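Local coordinates for protein SCO1 homolog 1, mitochondrial (Arabidopsis thaliana, PDB 6N5U), which binds copper(I) through its thioredoxin-fold domain and is thought to serve copper homeostasis, mitochondrial redox signalling or copper insertion into cytochrome c oxidase, at residues Y113-M118 / D130-Y136; D48-K52 / Y148-H152; I60-V66 / V161-R166; N27-K31 / S139-N143. All coordinates share one frame; numbering follows the deposited sequence.

In the fold
The four contacts lie within one thioredoxin-fold domain of the SCO family. Contact 1 carries His-131, which binds copper(I) together with Cys-42 and Cys-46, the second at the start of helix 45-64. Contact 2 ties the next turn of that helix to the loop after strand 144-148; its Glu-49 side chain lies about 7 Å from the copper, and it touches contact 1 where Ile-133 packs on Glu-49 and Lys-150. Contact 3 uses the far end of the same helix, its centre about 17 Å from that of contact 2, with Tyr-148 touching Val-161 and Glu-164. Contact 4, remote from the metal, meets contact 1 through Tyr-113 and Met-142.

Contact 1 of 4, residues Y113-M118 / D130-Y136; sequences YRVYYM and DHSIVMY. With CU1 (copper (I) ion), chain D.
The rings of Tyr-113 and Tyr-136 meet obliquely, their planes at 53° and their centroids 5.6 Å apart. CD2 of Tyr-113 lies over one face of the Tyr-136 ring, while CG2 of Val-115 comes to the edge of that ring, near its plane. Broad aromatic surfaces suit this place, since both tyrosines also pack on strand 32-38. Further along, Tyr-116 has CG anti to its backbone N (chi1 154°), which carries the ring across Asp-130; ring and carboxylate planes stand 88° apart, and the hydroxyl gives a hydrogen bond from above the carboxylate plane, OH to OD2 3.0 Å. Ser-132 is small enough to bring its OG to the backbone, accepting from Tyr-116 N at 2.8 Å, while Ser-132 N donates to Tyr-116 O. Beyond it begins the antiparallel hairpin of strands 117-121 and 127-131, Tyr-117 and His-131 a non-hydrogen-bonded pair, Met-118 and Asp-130 a hydrogen-bonded one. His-131 holds copper in its ring plane, NE2 to the copper ion 2.5 Å, with Cys-42 and Cys-46 completing the site. Its ND1 donates to Ser-132 O at 3.0 Å, a second-shell bond from above the carbonyl plane that would limit ring rotation, consistent with NE2 being kept turned to the copper.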
loop_
_atom_site.group_PDB
_atom_site.type_symbol
_atom_site.label_atom_id
_atom_site.label_comp_id
_atom_site.label_asym_id
_atom_site.label_seq_id
_atom_site.Cartn_x
_atom_site.Cartn_y
_atom_site.Cartn_z
ATOM N N TYR A 113 6.131 9.732 -3.307
ATOM C CA TYR A 113 6.644 8.364 -3.335
ATOM C C TYR A 113 7.220 7.987 -4.708
ATOM O O TYR A 113 7.687 6.882 -4.879
ATOM C CB TYR A 113 5.558 7.368 -2.828
ATOM C CG TYR A 113 5.385 7.496 -1.327
ATOM C CD1 TYR A 113 4.561 8.476 -0.783
ATOM C CD2 TYR A 113 6.160 6.740 -0.449
ATOM C CE1 TYR A 113 4.481 8.676 0.594
ATOM C CE2 TYR A 113 6.088 6.928 0.932
ATOM C CZ TYR A 113 5.240 7.893 1.451
ATOM O OH TYR A 113 5.173 8.094 2.812
ATOM N N ARG A 114 7.242 8.921 -5.663
ATOM C CA ARG A 114 7.781 8.679 -7.009
ATOM C C ARG A 114 7.032 7.535 -7.714
ATOM O O ARG A 114 7.632 6.619 -8.279
ATOM C CB ARG A 114 9.322 8.478 -7.004
ATOM C CG ARG A 114 10.151 9.412 -6.090
ATOM C CD ARG A 114 9.839 10.865 -6.335
ATOM N NE ARG A 114 10.777 11.761 -5.679
ATOM C CZ ARG A 114 10.506 13.029 -5.401
ATOM N NH1 ARG A 114 9.306 13.530 -5.667
ATOM N NH2 ARG A 114 11.428 13.803 -4.843
ATOM N N VAL A 115 5.708 7.588 -7.646
ATOM C CA VAL A 115 4.826 6.589 -8.237
ATOM C C VAL A 115 4.224 7.116 -9.552
ATOM O O VAL A 115 3.704 8.237 -9.605
ATOM C CB VAL A 115 3.735 6.121 -7.224
ATOM C CG1 VAL A 115 2.690 5.224 -7.887
ATOM C CG2 VAL A 115 4.365 5.408 -6.030
ATOM N N TYR A 116 4.311 6.299 -10.608
ATOM C CA TYR A 116 3.700 6.581 -11.897
ATOM C C TYR A 116 2.277 5.984 -11.859
ATOM O O TYR A 116 2.092 4.863 -11.383
ATOM C CB TYR A 116 4.529 5.925 -13.028
ATOM C CG TYR A 116 3.730 5.611 -14.277
ATOM C CD1 TYR A 116 3.318 6.622 -15.138
ATOM C CD2 TYR A 116 3.368 4.301 -14.587
ATOM C CE1 TYR A 116 2.543 6.345 -16.260
ATOM C CE2 TYR A 116 2.623 4.008 -15.729
ATOM C CZ TYR A 116 2.210 5.036 -16.561
ATOM O OH TYR A 116 1.473 4.765 -17.687
ATOM N N TYR A 117 1.292 6.719 -12.375
ATOM C CA TYR A 117 -0.087 6.249 -12.502
ATOM C C TYR A 117 -0.766 6.976 -13.658
ATOM O O TYR A 117 -0.635 8.197 -13.790
ATOM C CB TYR A 117 -0.868 6.279 -11.170
ATOM C CG TYR A 117 -1.345 7.633 -10.707
ATOM C CD1 TYR A 117 -0.504 8.486 -9.999
ATOM C CD2 TYR A 117 -2.663 8.027 -10.892
ATOM C CE1 TYR A 117 -0.940 9.741 -9.573
ATOM C CE2 TYR A 117 -3.110 9.276 -10.471
ATOM C CZ TYR A 117 -2.246 10.132 -9.809
ATOM O OH TYR A 117 -2.691 11.370 -9.412
ATOM N N MET A 118 -1.407 6.229 -14.547
ATOM C CA MET A 118 -2.052 6.798 -15.729
ATOM C C MET A 118 -3.262 5.971 -16.156
ATOM O O MET A 118 -3.168 4.761 -16.337
ATOM C CB MET A 118 -1.044 6.857 -16.871
ATOM C CG MET A 118 -1.521 7.615 -18.075
ATOM S SD MET A 118 -0.268 7.552 -19.381
ATOM C CE MET A 118 0.871 8.844 -18.791
ATOM N N ASP A 130 -2.835 2.223 -15.190
ATOM C CA ASP A 130 -1.504 1.668 -15.407
ATOM C C ASP A 130 -0.627 2.333 -14.342
ATOM O O ASP A 130 -0.650 3.554 -14.202
ATOM C CB ASP A 130 -1.032 2.022 -16.823
ATOM C CG ASP A 130 0.270 1.399 -17.251
ATOM O OD1 ASP A 130 0.692 0.414 -16.625
ATOM O OD2 ASP A 130 0.861 1.889 -18.225
ATOM N N HIS A 131 0.072 1.540 -13.539
ATOM C CA HIS A 131 0.859 2.098 -12.437
ATOM C C HIS A 131 2.071 1.273 -12.068
ATOM O O HIS A 131 2.235 0.145 -12.545
ATOM C CB HIS A 131 -0.036 2.305 -11.193
ATOM C CG HIS A 131 -0.592 1.016 -10.646
ATOM N ND1 HIS A 131 0.057 0.319 -9.643
ATOM C CD2 HIS A 131 -1.691 0.324 -11.020
ATOM C CE1 HIS A 131 -0.696 -0.736 -9.405
ATOM N NE2 HIS A 131 -1.764 -0.767 -10.210
ATOM N N SER A 132 2.909 1.853 -11.195
ATOM C CA SER A 132 4.152 1.273 -10.685
ATOM C C SER A 132 3.789 0.150 -9.717
ATOM O O SER A 132 2.935 0.358 -8.844
ATOM C CB SER A 132 4.963 2.335 -9.947
ATOM O OG SER A 132 5.005 3.591 -10.602
ATOM N N ILE A 133 4.370 -1.049 -9.904
ATOM C CA ILE A 133 4.103 -2.196 -9.010
ATOM C C ILE A 133 5.191 -2.128 -7.971
ATOM O O ILE A 133 6.348 -2.516 -8.219
ATOM C CB ILE A 133 3.965 -3.552 -9.737
ATOM C CG1 ILE A 133 2.839 -3.458 -10.784
ATOM C CG2 ILE A 133 3.700 -4.681 -8.730
ATOM C CD1 ILE A 133 3.169 -4.045 -12.123
ATOM N N VAL A 134 4.833 -1.499 -6.835
ATOM C CA VAL A 134 5.761 -1.115 -5.788
ATOM C C VAL A 134 5.273 -1.387 -4.337
ATOM O O VAL A 134 4.089 -1.302 -4.062
ATOM C CB VAL A 134 6.018 0.410 -6.022
ATOM C CG1 VAL A 134 6.814 1.021 -4.905
ATOM C CG2 VAL A 134 6.726 0.674 -7.344
ATOM N N MET A 135 6.214 -1.651 -3.420
ATOM C CA MET A 135 6.000 -1.789 -1.982
ATOM C C MET A 135 7.118 -1.025 -1.295
ATOM O O MET A 135 8.290 -1.102 -1.707
ATOM C CB MET A 135 5.938 -3.250 -1.499
ATOM C CG MET A 135 4.701 -3.960 -1.946
ATOM S SD MET A 135 4.604 -5.708 -1.583
ATOM C CE MET A 135 6.117 -6.344 -2.505
ATOM N N TYR A 136 6.751 -0.276 -0.254
ATOM C CA TYR A 136 7.684 0.579 0.469
ATOM C C TYR A 136 7.683 0.250 1.934
ATOM O O TYR A 136 6.660 0.427 2.600
ATOM C CB TYR A 136 7.292 2.061 0.295
ATOM C CG TYR A 136 7.405 2.608 -1.103
ATOM C CD1 TYR A 136 8.648 2.839 -1.683
ATOM C CD2 TYR A 136 6.271 2.968 -1.826
ATOM C CE1 TYR A 136 8.765 3.396 -2.954
ATOM C CE2 TYR A 136 6.375 3.543 -3.096
ATOM C CZ TYR A 136 7.626 3.757 -3.654
ATOM O OH TYR A 136 7.770 4.215 -4.941
HETATM CU CU CU1 D . -3.016 -2.967 -10.228
#

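Contact 2 of 4, residues D48-K52 / Y148-H152; sequences DELIK and YGKNH
Lys-150 and Lys-52 reach Glu-49 from the two sides of the contact and form a salt-bridge network between helix 45-64 of the thioredoxin fold and the loop that leads from strand 144-148 to helix 154-167. The loop leaves its strand at Tyr-148, whose backbone pairs with Met-135 and whose ring packs on helix 154-167. A type I beta turn then runs from Gly-149 to His-152. Gly-149 brings its carbonyl near the ammonium of Lys-52, O to NZ 3.5 Å. Lys-150 starts out pointing away from the helix, but a bend at chi2 (70°) swings the long chain back across the Glu-49 carboxylate. Its CD lies 3.3 Å from Glu-49 OE2, and its NZ bonds to OE2 from above the carboxylate plane at 2.9 Å. A lysine suits this place because its long, flexible arm can turn back to the carboxylate. Asp-48 adds a second negative charge nearby, which would probably reinforce the pull on that ammonium. His-152 closes the turn, and its ring makes a weak bond to Ser-156. Lys-52 NZ donates weakly to His-152 O at 3.0 Å and forms a salt bridge with Glu-49 OE1 at 3.2 Å, on the syn side but tilted out of the carboxylate plane.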
loop_
_atom_site.group_PDB
_atom_site.type_symbol
_atom_site.label_atom_id
_atom_site.label_comp_id
_atom_site.label_asym_id
_atom_site.label_seq_id
_atom_site.Cartn_x
_atom_site.Cartn_y
_atom_site.Cartn_z
ATOM N N ASP A 48 -3.022 -10.136 -6.468
ATOM C CA ASP A 48 -1.859 -10.999 -6.235
ATOM C C ASP A 48 -0.857 -10.408 -5.251
ATOM O O ASP A 48 -0.417 -11.100 -4.334
ATOM C CB ASP A 48 -1.151 -11.383 -7.547
ATOM C CG ASP A 48 -1.962 -12.230 -8.505
ATOM O OD1 ASP A 48 -2.970 -12.834 -8.068
ATOM O OD2 ASP A 48 -1.595 -12.286 -9.698
ATOM N N GLU A 49 -0.470 -9.149 -5.477
ATOM C CA GLU A 49 0.481 -8.389 -4.669
ATOM C C GLU A 49 0.024 -8.232 -3.233
ATOM O O GLU A 49 0.838 -8.378 -2.316
ATOM C CB GLU A 49 0.726 -7.027 -5.311
ATOM C CG GLU A 49 1.444 -7.143 -6.645
ATOM C CD GLU A 49 2.818 -7.773 -6.569
ATOM O OE1 GLU A 49 3.748 -7.077 -6.104
ATOM O OE2 GLU A 49 2.962 -8.960 -6.950
ATOM N N LEU A 50 -1.290 -7.979 -3.037
ATOM C CA LEU A 50 -1.877 -7.856 -1.715
ATOM C C LEU A 50 -1.972 -9.192 -1.031
ATOM O O LEU A 50 -1.705 -9.263 0.168
ATOM C CB LEU A 50 -3.232 -7.151 -1.739
ATOM C CG LEU A 50 -3.207 -5.638 -1.976
ATOM C CD1 LEU A 50 -4.597 -5.148 -2.290
ATOM C CD2 LEU A 50 -2.575 -4.873 -0.774
ATOM N N ILE A 51 -2.317 -10.261 -1.774
ATOM C CA ILE A 51 -2.373 -11.609 -1.178
ATOM C C ILE A 51 -0.957 -11.925 -0.636
ATOM O O ILE A 51 -0.837 -12.317 0.534
ATOM C CB ILE A 51 -2.936 -12.715 -2.137
ATOM C CG1 ILE A 51 -4.445 -12.558 -2.374
ATOM C CG2 ILE A 51 -2.636 -14.117 -1.590
ATOM C CD1 ILE A 51 -4.963 -13.204 -3.683
ATOM N N LYS A 52 0.101 -11.676 -1.471
ATOM C CA LYS A 52 1.531 -11.814 -1.141
ATOM C C LYS A 52 1.840 -11.013 0.126
ATOM O O LYS A 52 2.375 -11.570 1.071
ATOM C CB LYS A 52 2.406 -11.276 -2.295
ATOM C CG LYS A 52 3.909 -11.579 -2.161
ATOM C CD LYS A 52 4.832 -10.504 -2.750
ATOM C CE LYS A 52 4.652 -10.234 -4.227
ATOM N NZ LYS A 52 5.613 -9.202 -4.698
ATOM N N TYR A 148 10.439 -2.957 -2.557
ATOM C CA TYR A 148 10.185 -4.340 -2.983
ATOM C C TYR A 148 9.305 -4.371 -4.254
ATOM O O TYR A 148 8.128 -3.965 -4.225
ATOM C CB TYR A 148 9.548 -5.164 -1.845
ATOM C CG TYR A 148 10.430 -5.298 -0.624
ATOM C CD1 TYR A 148 11.380 -6.313 -0.532
ATOM C CD2 TYR A 148 10.293 -4.432 0.456
ATOM C CE1 TYR A 148 12.208 -6.425 0.579
ATOM C CE2 TYR A 148 11.109 -4.542 1.578
ATOM C CZ TYR A 148 12.067 -5.538 1.634
ATOM O OH TYR A 148 12.881 -5.636 2.732
ATOM N N GLY A 149 9.888 -4.865 -5.345
ATOM C CA GLY A 149 9.219 -4.981 -6.637
ATOM C C GLY A 149 8.319 -6.196 -6.819
ATOM O O GLY A 149 8.085 -6.969 -5.880
ATOM N N LYS A 150 7.796 -6.360 -8.056
ATOM C CA LYS A 150 6.897 -7.441 -8.493
ATOM C C LYS A 150 7.538 -8.831 -8.386
ATOM O O LYS A 150 6.842 -9.803 -8.098
ATOM C CB LYS A 150 6.423 -7.170 -9.950
ATOM C CG LYS A 150 5.544 -8.258 -10.608
ATOM C CD LYS A 150 4.111 -8.372 -10.016
ATOM C CE LYS A 150 3.416 -9.700 -10.309
ATOM N NZ LYS A 150 2.097 -9.848 -9.608
ATOM N N ASN A 151 8.849 -8.920 -8.616
ATOM C CA ASN A 151 9.615 -10.168 -8.644
ATOM C C ASN A 151 9.713 -10.956 -7.297
ATOM O O ASN A 151 9.971 -12.173 -7.324
ATOM C CB ASN A 151 11.002 -9.912 -9.217
ATOM C CG ASN A 151 10.981 -9.602 -10.696
ATOM O OD1 ASN A 151 9.925 -9.533 -11.351
ATOM N ND2 ASN A 151 12.162 -9.412 -11.259
ATOM N N HIS A 152 9.480 -10.281 -6.154
ATOM C CA HIS A 152 9.492 -10.892 -4.832
ATOM C C HIS A 152 8.335 -11.875 -4.654
ATOM O O HIS A 152 7.254 -11.648 -5.186
ATOM C CB HIS A 152 9.426 -9.822 -3.734
ATOM C CG HIS A 152 10.736 -9.150 -3.473
ATOM N ND1 HIS A 152 11.752 -9.789 -2.777
ATOM C CD2 HIS A 152 11.165 -7.925 -3.843
ATOM C CE1 HIS A 152 12.757 -8.933 -2.744
ATOM N NE2 HIS A 152 12.454 -7.798 -3.375
#

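Contact 3 of 4, residues I60-V66 / V161-R166; sequences IKENSGV and VVKEIR
Ile-60 points its side chain from the last turns of helix 45-64 at Val-161 and Val-162 of helix 154-167. Beyond CB the chain forks. CG2, anti to the backbone N, comes 4.2 Å from CG2 of Val-162, and CG1 lies at 4.1 Å from that same methyl, the two side chains sliding past each other in opposite directions. At the tip, CD1 of Ile-60 rests against CG1 of Val-161 at 3.7 Å, crossing that side chain at about a right angle. Branched aliphatic residues suit this interface because their methyls fill the space between the helices; the axes of the segments 60-64 and 161-166 approach to 10.5 Å and cross at -50°. Both helices pack on the same side of the central thioredoxin-fold sheet, where Ile-60 and Ile-165 also reach Val-68 and Val-161 reaches Ile-34. Past the helix end, which Gly-65 leaves with positive phi, Val-66 and Ile-165 meet tip to tip, CG2 to CG2 3.8 Å. Ser-64 serves the helix end twice over: its OG donates to Ile-60 O at 2.7 Å, and by accepting from Val-66 N at 3.1 Å it closes an ST turn. Over its CB lies one face of the Arg-166 guanidinium, whose NH2 is 2.8 Å from Ser-64 O.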
loop_
_atom_site.group_PDB
_atom_site.type_symbol
_atom_site.label_atom_id
_atom_site.label_comp_id
_atom_site.label_asym_id
_atom_site.label_seq_id
_atom_site.Cartn_x
_atom_site.Cartn_y
_atom_site.Cartn_z
ATOM N N ILE A 60 6.216 -12.612 8.717
ATOM C CA ILE A 60 7.085 -11.666 9.424
ATOM C C ILE A 60 6.811 -11.798 10.934
ATOM O O ILE A 60 7.759 -12.009 11.698
ATOM C CB ILE A 60 6.782 -10.222 8.950
ATOM C CG1 ILE A 60 7.308 -9.947 7.519
ATOM C CG2 ILE A 60 7.293 -9.191 9.957
ATOM C CD1 ILE A 60 6.603 -8.730 6.802
ATOM N N LYS A 61 5.501 -11.712 11.347
ATOM C CA LYS A 61 5.089 -11.802 12.744
ATOM C C LYS A 61 5.500 -13.127 13.362
ATOM O O LYS A 61 6.020 -13.127 14.476
ATOM C CB LYS A 61 3.581 -11.527 12.905
ATOM C CG LYS A 61 3.019 -11.676 14.335
ATOM C CD LYS A 61 3.630 -10.690 15.324
ATOM C CE LYS A 61 2.826 -10.591 16.588
ATOM N NZ LYS A 61 3.486 -9.716 17.592
ATOM N N GLU A 62 5.297 -14.248 12.638
ATOM C CA GLU A 62 5.651 -15.592 13.117
ATOM C C GLU A 62 7.160 -15.729 13.345
ATOM O O GLU A 62 7.576 -16.302 14.347
ATOM C CB GLU A 62 5.194 -16.677 12.118
ATOM C CG GLU A 62 3.700 -16.948 12.092
ATOM C CD GLU A 62 3.198 -17.628 10.830
ATOM O OE1 GLU A 62 3.867 -18.581 10.365
ATOM O OE2 GLU A 62 2.138 -17.211 10.304
ATOM N N ASN A 63 7.962 -15.183 12.423
ATOM C CA ASN A 63 9.420 -15.297 12.396
ATOM C C ASN A 63 10.191 -14.282 13.227
ATOM O O ASN A 63 11.270 -14.623 13.717
ATOM C CB ASN A 63 9.907 -15.251 10.951
ATOM C CG ASN A 63 9.263 -16.265 10.034
ATOM O OD1 ASN A 63 8.642 -17.248 10.451
ATOM N ND2 ASN A 63 9.378 -16.036 8.750
ATOM N N SER A 64 9.690 -13.029 13.335
ATOM C CA SER A 64 10.359 -11.945 14.070
ATOM C C SER A 64 9.660 -11.488 15.352
ATOM O O SER A 64 10.318 -10.962 16.259
ATOM C CB SER A 64 10.550 -10.738 13.166
ATOM O OG SER A 64 9.303 -10.119 12.903
ATOM N N GLY A 65 8.332 -11.622 15.374
ATOM C CA GLY A 65 7.480 -11.159 16.463
ATOM C C GLY A 65 6.997 -9.729 16.265
ATOM O O GLY A 65 6.280 -9.205 17.119
ATOM N N VAL A 66 7.389 -9.085 15.134
ATOM C CA VAL A 66 7.053 -7.691 14.781
ATOM C C VAL A 66 5.742 -7.576 13.991
ATOM O O VAL A 66 5.577 -8.226 12.954
ATOM C CB VAL A 66 8.230 -6.962 14.045
ATOM C CG1 VAL A 66 7.852 -5.540 13.622
ATOM C CG2 VAL A 66 9.505 -6.952 14.889
ATOM N N VAL A 161 12.115 -8.051 4.768
ATOM C CA VAL A 161 11.527 -7.156 5.775
ATOM C C VAL A 161 12.108 -7.476 7.154
ATOM O O VAL A 161 12.552 -6.557 7.848
ATOM C CB VAL A 161 9.966 -7.119 5.735
ATOM C CG1 VAL A 161 9.389 -6.369 6.931
ATOM C CG2 VAL A 161 9.456 -6.504 4.430
ATOM N N VAL A 162 12.177 -8.790 7.501
ATOM C CA VAL A 162 12.706 -9.295 8.773
ATOM C C VAL A 162 14.185 -8.879 8.948
ATOM O O VAL A 162 14.534 -8.395 10.024
ATOM C CB VAL A 162 12.436 -10.820 8.954
ATOM C CG1 VAL A 162 13.202 -11.421 10.142
ATOM C CG2 VAL A 162 10.933 -11.090 9.095
ATOM N N LYS A 163 15.016 -8.971 7.876
ATOM C CA LYS A 163 16.434 -8.576 7.879
ATOM C C LYS A 163 16.596 -7.087 8.175
ATOM O O LYS A 163 17.418 -6.709 9.013
ATOM C CB LYS A 163 17.122 -8.944 6.543
ATOM C CG LYS A 163 18.625 -8.623 6.512
ATOM C CD LYS A 163 19.289 -9.129 5.252
ATOM C CE LYS A 163 20.787 -9.115 5.408
ATOM N NZ LYS A 163 21.470 -9.876 4.324
ATOM N N GLU A 164 15.800 -6.253 7.503
ATOM C CA GLU A 164 15.799 -4.810 7.669
ATOM C C GLU A 164 15.461 -4.403 9.105
ATOM O O GLU A 164 16.246 -3.679 9.717
ATOM C CB GLU A 164 14.852 -4.138 6.651
ATOM C CG GLU A 164 15.332 -4.167 5.203
ATOM C CD GLU A 164 16.708 -3.583 4.951
ATOM O OE1 GLU A 164 17.086 -2.609 5.642
ATOM O OE2 GLU A 164 17.419 -4.111 4.068
ATOM N N ILE A 165 14.346 -4.926 9.662
ATOM C CA ILE A 165 13.864 -4.623 11.022
ATOM C C ILE A 165 14.954 -4.831 12.077
ATOM O O ILE A 165 15.184 -3.938 12.901
ATOM C CB ILE A 165 12.539 -5.375 11.379
ATOM C CG1 ILE A 165 11.389 -4.929 10.465
ATOM C CG2 ILE A 165 12.163 -5.159 12.855
ATOM C CD1 ILE A 165 10.169 -5.809 10.463
ATOM N N ARG A 166 15.637 -5.992 12.018
ATOM C CA ARG A 166 16.686 -6.381 12.964
ATOM C C ARG A 166 17.915 -5.477 12.889
ATOM O O ARG A 166 18.493 -5.159 13.930
ATOM C CB ARG A 166 17.056 -7.868 12.814
ATOM C CG ARG A 166 15.897 -8.890 12.934
ATOM C CD ARG A 166 14.993 -8.690 14.142
ATOM N NE ARG A 166 14.412 -9.940 14.631
ATOM C CZ ARG A 166 13.570 -10.020 15.660
ATOM N NH1 ARG A 166 13.200 -8.923 16.313
ATOM N NH2 ARG A 166 13.095 -11.198 16.047
#

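Contact 4 of 4, residues N27-K31 / S139-N143; sequences NLMGK and SPEMN
Gly-30 N donates to Pro-140 O at 2.8 Å, an almost straight bond (172° at the hydrogen) lying in the carbonyl plane on a lone pair. On one side of it the side chains of Met-29 and Met-142 cross obliquely, CG to CG 3.8 Å. Met-142, bent at chi2 (-72°) and chi3, then folds its sulfur and methyl against Leu-28, with CE 3.9 Å from Leu-28 CD2. Unbranched, pliant methionines suit a junction of two irregular loops, where a side chain must follow the surface it finds. CE of Met-29 goes the other way, to Glu-141, meeting OE1 at 3.7 Å. Pro-140 sets CB of its ring over the peptide between Gly-30 and Lys-31, and its CA makes a CH...O contact with Lys-31 O. Glycine suits position 30 because at phi 104° a CB would be jammed against the carbonyl O of Met-29. In the next shell, a type I beta turn from Ser-139 to Met-142 presents the proline carbonyl. Ser-139 grips Asn-143 O with both its N and its OG, the latter at 2.9 Å. Outside, Trp-32 and Leu-35 of strand 32-38 pack on Pro-140 and Leu-28, so the loop leading into this strand is fastened to the turn joining strands 135-138 and 144-148.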
loop_
_atom_site.group_PDB
_atom_site.type_symbol
_atom_site.label_atom_id
_atom_site.label_comp_id
_atom_site.label_asym_id
_atom_site.label_seq_id
_atom_site.Cartn_x
_atom_site.Cartn_y
_atom_site.Cartn_z
ATOM N N ASN A 27 -0.318 9.457 11.422
ATOM C CA ASN A 27 -1.298 8.454 11.854
ATOM C C ASN A 27 -0.783 7.028 11.655
ATOM O O ASN A 27 -1.353 6.076 12.208
ATOM C CB ASN A 27 -2.598 8.643 11.092
ATOM C CG ASN A 27 -3.465 9.752 11.611
ATOM O OD1 ASN A 27 -4.592 9.505 12.019
ATOM N ND2 ASN A 27 -2.991 10.998 11.594
ATOM N N LEU A 28 0.284 6.887 10.851
ATOM C CA LEU A 28 0.921 5.619 10.502
ATOM C C LEU A 28 2.145 5.356 11.374
ATOM O O LEU A 28 2.635 4.228 11.407
ATOM C CB LEU A 28 1.307 5.636 9.012
ATOM C CG LEU A 28 0.244 5.235 7.959
ATOM C CD1 LEU A 28 -1.004 6.118 8.019
ATOM C CD2 LEU A 28 0.827 5.343 6.546
ATOM N N MET A 29 2.633 6.395 12.078
ATOM C CA MET A 29 3.801 6.318 12.972
ATOM C C MET A 29 3.520 5.472 14.215
ATOM O O MET A 29 2.361 5.337 14.641
ATOM C CB MET A 29 4.297 7.724 13.354
ATOM C CG MET A 29 5.140 8.363 12.289
ATOM S SD MET A 29 5.404 10.126 12.557
ATOM C CE MET A 29 6.962 10.114 13.532
ATOM N N GLY A 30 4.588 4.884 14.757
ATOM C CA GLY A 30 4.529 4.014 15.925
ATOM C C GLY A 30 4.649 2.535 15.603
ATOM O O GLY A 30 4.814 1.726 16.518
ATOM N N LYS A 31 4.551 2.164 14.304
ATOM C CA LYS A 31 4.661 0.778 13.833
ATOM C C LYS A 31 5.346 0.700 12.468
ATOM O O LYS A 31 5.221 1.645 11.677
ATOM C CB LYS A 31 3.263 0.130 13.712
ATOM C CG LYS A 31 2.603 -0.243 15.038
ATOM C CD LYS A 31 1.803 -1.523 14.923
ATOM C CE LYS A 31 1.023 -1.818 16.178
ATOM N NZ LYS A 31 0.317 -3.120 16.092
ATOM N N SER A 139 9.556 2.795 8.295
ATOM C CA SER A 139 9.866 2.430 9.677
ATOM C C SER A 139 8.848 3.021 10.715
ATOM O O SER A 139 7.910 3.714 10.292
ATOM C CB SER A 139 11.310 2.804 10.003
ATOM O OG SER A 139 11.621 4.140 9.648
ATOM N N PRO A 140 8.986 2.768 12.056
ATOM C CA PRO A 140 8.018 3.336 13.017
ATOM C C PRO A 140 8.031 4.864 13.150
ATOM O O PRO A 140 7.155 5.420 13.819
ATOM C CB PRO A 140 8.376 2.637 14.336
ATOM C CG PRO A 140 9.193 1.448 13.938
ATOM C CD PRO A 140 9.973 1.929 12.766
ATOM N N GLU A 141 9.007 5.538 12.520
ATOM C CA GLU A 141 9.079 7.006 12.488
ATOM C C GLU A 141 8.779 7.505 11.065
ATOM O O GLU A 141 9.052 8.659 10.740
ATOM C CB GLU A 141 10.424 7.566 13.014
ATOM C CG GLU A 141 10.850 7.125 14.417
ATOM C CD GLU A 141 9.888 7.218 15.595
ATOM O OE1 GLU A 141 9.301 8.303 15.813
ATOM O OE2 GLU A 141 9.745 6.204 16.318
ATOM N N MET A 142 8.169 6.631 10.245
ATOM C CA MET A 142 7.773 6.855 8.851
ATOM C C MET A 142 8.926 7.360 7.956
ATOM O O MET A 142 8.739 8.260 7.133
ATOM C CB MET A 142 6.515 7.743 8.723
ATOM C CG MET A 142 5.210 6.964 8.802
ATOM S SD MET A 142 4.800 5.923 7.367
ATOM C CE MET A 142 4.199 7.171 6.193
ATOM N N ASN A 143 10.098 6.743 8.095
ATOM C CA ASN A 143 11.242 7.014 7.241
ATOM C C ASN A 143 11.417 5.787 6.329
ATOM O O ASN A 143 11.390 4.651 6.807
ATOM C CB ASN A 143 12.519 7.262 8.072
ATOM C CG ASN A 143 12.492 8.485 8.969
ATOM O OD1 ASN A 143 12.128 9.599 8.566
ATOM N ND2 ASN A 143 12.908 8.306 10.209
#